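Local atomic coordinates of extracellular solute-binding protein family 1 (Pseudothermotoga lettingae, PDB entry 5CI5), a protein that binds a sugar, here alpha-D-tagatose, and probably delivers it to an ABC transporter as its extracellular solute-binding component. Residues A[172-183]-A[256-264]. Numbering follows the deposited sequence.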
loop_
_atom_site.group_PDB
_atom_site.type_symbol
_atom_site.label_atom_id
_atom_site.label_comp_id
_atom_site.label_asym_id
_atom_site.label_seq_id
_atom_site.Cartn_x
_atom_site.Cartn_y
_atom_site.Cartn_z
ATOM N N ILE A 172 -26.666 -1.661 0.972
ATOM C CA ILE A 172 -26.099 -2.787 1.706
ATOM C C ILE A 172 -26.079 -2.584 3.221
ATOM O O ILE A 172 -26.268 -3.536 4.012
ATOM C CB ILE A 172 -24.658 -3.057 1.201
ATOM C CG1 ILE A 172 -24.691 -3.623 -0.219
ATOM C CG2 ILE A 172 -23.919 -4.011 2.119
ATOM C CD1 ILE A 172 -23.355 -3.514 -0.974
ATOM N N THR A 173 -25.806 -1.354 3.639
ATOM C CA THR A 173 -25.604 -1.069 5.045
ATOM C C THR A 173 -26.835 -1.421 5.896
ATOM O O THR A 173 -27.957 -1.105 5.545
ATOM C CB THR A 173 -25.240 0.397 5.264
ATOM O OG1 THR A 173 -23.969 0.664 4.630
ATOM C CG2 THR A 173 -25.118 0.702 6.761
ATOM N N ASP A 174 -26.584 -2.055 7.033
ATOM C CA ASP A 174 -27.619 -2.348 8.019
ATOM C C ASP A 174 -26.926 -2.307 9.365
ATOM O O ASP A 174 -26.515 -3.346 9.910
ATOM C CB ASP A 174 -28.270 -3.704 7.739
ATOM C CG ASP A 174 -29.375 -4.054 8.730
ATOM O OD1 ASP A 174 -29.772 -3.192 9.534
ATOM O OD2 ASP A 174 -29.817 -5.216 8.702
ATOM N N THR A 175 -26.732 -1.091 9.873
ATOM C CA THR A 175 -25.839 -0.871 10.999
ATOM C C THR A 175 -26.398 -1.559 12.237
ATOM O O THR A 175 -25.627 -1.954 13.116
ATOM C CB THR A 175 -25.611 0.630 11.324
ATOM O OG1 THR A 175 -26.848 1.234 11.708
ATOM C CG2 THR A 175 -24.976 1.371 10.132
ATOM N N LYS A 176 -27.719 -1.706 12.303
ATOM C CA LYS A 176 -28.346 -2.418 13.425
ATOM C C LYS A 176 -27.839 -3.858 13.549
ATOM O O LYS A 176 -27.841 -4.417 14.643
ATOM C CB LYS A 176 -29.873 -2.436 13.293
ATOM C CG LYS A 176 -30.559 -1.075 13.431
ATOM C CD LYS A 176 -30.132 -0.310 14.679
ATOM C CE LYS A 176 -30.919 1.000 14.822
ATOM N NZ LYS A 176 -30.592 1.979 13.735
ATOM N N ASN A 177 -27.411 -4.462 12.438
ATOM C CA ASN A 177 -26.837 -5.814 12.463
ATOM C C ASN A 177 -25.346 -5.813 12.183
ATOM O O ASN A 177 -24.754 -6.856 11.868
ATOM C CB ASN A 177 -27.575 -6.698 11.462
ATOM C CG ASN A 177 -28.986 -7.039 11.939
ATOM O OD1 ASN A 177 -29.188 -7.355 13.108
ATOM N ND2 ASN A 177 -29.964 -6.923 11.054
ATOM N N ARG A 178 -24.735 -4.632 12.307
ATOM C CA ARG A 178 -23.284 -4.477 12.216
ATOM C C ARG A 178 -22.812 -4.872 10.823
ATOM O O ARG A 178 -21.719 -5.435 10.656
ATOM C CB ARG A 178 -22.563 -5.282 13.296
ATOM C CG ARG A 178 -22.969 -4.923 14.730
ATOM C CD ARG A 178 -22.241 -5.803 15.761
ATOM N NE ARG A 178 -22.417 -7.204 15.408
ATOM C CZ ARG A 178 -21.464 -8.023 14.999
ATOM N NH1 ARG A 178 -20.196 -7.631 14.940
ATOM N NH2 ARG A 178 -21.789 -9.247 14.627
ATOM N N ILE A 179 -23.645 -4.538 9.835
ATOM C CA ILE A 179 -23.349 -4.764 8.412
ATOM C C ILE A 179 -23.102 -3.417 7.738
ATOM O O ILE A 179 -23.916 -2.525 7.851
ATOM C CB ILE A 179 -24.505 -5.498 7.693
ATOM C CG1 ILE A 179 -24.722 -6.891 8.313
ATOM C CG2 ILE A 179 -24.267 -5.596 6.183
ATOM C CD1 ILE A 179 -23.496 -7.780 8.346
ATOM N N TYR A 180 -21.994 -3.295 7.011
ATOM C CA TYR A 180 -21.574 -2.008 6.458
ATOM C C TYR A 180 -21.259 -2.108 4.983
ATOM O O TYR A 180 -20.652 -3.075 4.530
ATOM C CB TYR A 180 -20.357 -1.501 7.204
ATOM C CG TYR A 180 -20.642 -1.300 8.679
ATOM C CD1 TYR A 180 -21.162 -0.112 9.143
ATOM C CD2 TYR A 180 -20.411 -2.337 9.600
ATOM C CE1 TYR A 180 -21.432 0.050 10.500
ATOM C CE2 TYR A 180 -20.673 -2.173 10.933
ATOM C CZ TYR A 180 -21.184 -0.995 11.373
ATOM O OH TYR A 180 -21.433 -0.876 12.714
ATOM N N GLY A 181 -21.679 -1.094 4.236
ATOM C CA GLY A 181 -21.446 -1.068 2.807
ATOM C C GLY A 181 -20.035 -0.691 2.350
ATOM O O GLY A 181 -19.565 -1.228 1.351
ATOM N N TYR A 182 -19.369 0.219 3.057
ATOM C CA TYR A 182 -18.079 0.775 2.559
ATOM C C TYR A 182 -17.219 1.289 3.716
ATOM O O TYR A 182 -17.600 2.211 4.446
ATOM C CB TYR A 182 -18.326 1.905 1.517
ATOM C CG TYR A 182 -17.031 2.439 0.933
ATOM C CD1 TYR A 182 -16.477 1.864 -0.204
ATOM C CD2 TYR A 182 -16.348 3.495 1.528
ATOM C CE1 TYR A 182 -15.277 2.324 -0.733
ATOM C CE2 TYR A 182 -15.154 3.965 1.002
ATOM C CZ TYR A 182 -14.612 3.355 -0.125
ATOM O OH TYR A 182 -13.434 3.791 -0.682
ATOM N N GLY A 183 -16.054 0.680 3.871
ATOM C CA GLY A 183 -15.159 1.007 4.966
ATOM C C GLY A 183 -14.261 2.180 4.618
ATOM O O GLY A 183 -13.518 2.116 3.633
ATOM N N GLN A 256 -15.644 -11.895 7.191
ATOM C CA GLN A 256 -16.771 -12.298 8.022
ATOM C C GLN A 256 -18.113 -11.880 7.430
ATOM O O GLN A 256 -19.121 -11.984 8.103
ATOM C CB GLN A 256 -16.658 -11.691 9.410
ATOM C CG GLN A 256 -15.405 -12.074 10.196
ATOM C CD GLN A 256 -15.405 -11.415 11.563
ATOM O OE1 GLN A 256 -15.651 -10.215 11.677
ATOM N NE2 GLN A 256 -15.145 -12.200 12.610
ATOM N N ASN A 257 -18.115 -11.416 6.181
ATOM C CA ASN A 257 -19.314 -10.884 5.521
ATOM C C ASN A 257 -19.992 -9.753 6.297
ATOM O O ASN A 257 -21.220 -9.662 6.340
ATOM C CB ASN A 257 -20.286 -12.041 5.258
ATOM C CG ASN A 257 -19.637 -13.151 4.463
ATOM O OD1 ASN A 257 -19.031 -12.911 3.422
ATOM N ND2 ASN A 257 -19.708 -14.371 4.981
ATOM N N ARG A 258 -19.184 -8.844 6.851
ATOM C CA ARG A 258 -19.718 -7.682 7.565
ATOM C C ARG A 258 -19.400 -6.358 6.889
ATOM O O ARG A 258 -20.042 -5.366 7.182
ATOM C CB ARG A 258 -19.178 -7.646 8.986
ATOM C CG ARG A 258 -19.611 -8.877 9.779
ATOM C CD ARG A 258 -19.775 -8.561 11.224
ATOM N NE ARG A 258 -18.522 -8.140 11.813
ATOM C CZ ARG A 258 -18.233 -6.906 12.212
ATOM N NH1 ARG A 258 -17.044 -6.684 12.742
ATOM N NH2 ARG A 258 -19.094 -5.899 12.088
ATOM N N VAL A 259 -18.409 -6.340 6.001
ATOM C CA VAL A 259 -18.074 -5.109 5.258
ATOM C C VAL A 259 -17.976 -5.453 3.796
ATOM O O VAL A 259 -17.156 -6.262 3.415
ATOM C CB VAL A 259 -16.754 -4.474 5.738
ATOM C CG1 VAL A 259 -16.336 -3.272 4.827
ATOM C CG2 VAL A 259 -16.916 -4.009 7.134
ATOM N N ALA A 260 -18.805 -4.820 2.964
ATOM C CA ALA A 260 -18.958 -5.255 1.582
ATOM C C ALA A 260 -17.958 -4.663 0.623
ATOM O O ALA A 260 -17.724 -5.251 -0.430
ATOM C CB ALA A 260 -20.352 -4.945 1.093
HETATM N N MSE A 261 -17.408 -3.499 0.960
HETATM C CA MSE A 261 -16.489 -2.791 0.067
HETATM C C MSE A 261 -15.426 -2.126 0.905
HETATM O O MSE A 261 -15.724 -1.619 1.976
HETATM C CB MSE A 261 -17.203 -1.721 -0.770
HETATM C CG MSE A 261 -18.166 -2.246 -1.792
HETATM SE SE MSE A 261 -18.932 -0.817 -2.858
HETATM C CE MSE A 261 -20.491 -0.410 -1.786
ATOM N N ALA A 262 -14.209 -2.099 0.379
ATOM C CA ALA A 262 -13.108 -1.361 0.984
ATOM C C ALA A 262 -12.098 -1.038 -0.089
ATOM O O ALA A 262 -12.224 -1.484 -1.226
ATOM C CB ALA A 262 -12.452 -2.179 2.086
ATOM N N ILE A 263 -11.082 -0.276 0.269
ATOM C CA ILE A 263 -9.941 -0.119 -0.604
ATOM C C ILE A 263 -8.965 -1.251 -0.334
ATOM O O ILE A 263 -8.666 -1.553 0.812
ATOM C CB ILE A 263 -9.281 1.275 -0.429
ATOM C CG1 ILE A 263 -10.270 2.345 -0.866
ATOM C CG2 ILE A 263 -7.994 1.338 -1.249
ATOM C CD1 ILE A 263 -9.800 3.744 -0.675
ATOM N N GLY A 264 -8.490 -1.907 -1.400
ATOM C CA GLY A 264 -7.538 -2.993 -1.272
ATOM C C GLY A 264 -6.837 -3.242 -2.587
ATOM O O GLY A 264 -6.800 -2.381 -3.458
HETATM O O HOH W 1 -11.061 0.701 2.990
#
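Arg258 reaches across to Arg178 and donates to its backbone carbonyl. From its CB, 3.8 Å from Arg178 O, the chain bends at chi2 and again at chi3 (-63°), which curls it round that carbonyl instead of letting it run straight out. CG passes the same oxygen, CD sits 3.7 Å from Arg178 O, and NE lies under Arg178 NH1. At the tip, NH2 donates to Arg178 O (3.0 Å), in the guanidinium plane and onto a lone pair of the carbonyl. Arg178 NH1 rests over the centre of one face of this guanidinium, 3.4 Å from Arg258 CZ; the two planes, 30° apart, make a stack of like charges, while the Tyr180 ring comes to the edge. With Arg258 trimmed to an alanine, Arg178 O is likely to lose this donor and the Arg178 guanidinium the flat group it lies on.

Further along, the backbones run side by side in the same direction. Tyr180 N donates to Arg258 O and Ala260 N to Tyr180 O, a single parallel bridge pairing Tyr180 with Val259; Gly183 N then donates to Met261 O (3.0 Å). Ile172 CG2 meets Ala260 CB at 3.8 Å, and Tyr182 CD1 packs against CB of selenomethionine Met261 at 3.7 Å. The Tyr182 hydroxyl touches Ile263 CG1 and hydrogen-bonds to His288. A water accepts from Ile263 N and donates to Gly183 O, joining the two backbones.

Thus parallel pairing joins the loop after helix 162-172 to edge strand 261-264 of a three-stranded antiparallel sheet, where strand 140-144 is the next strand and the Ile263 side chain lies about 9 Å from the bound tagatose. The Met261 side chain touches Leu165, Ala168 and Ala169 of helix 162-172, and helix 145-150 packs on Ile179 and Ala260.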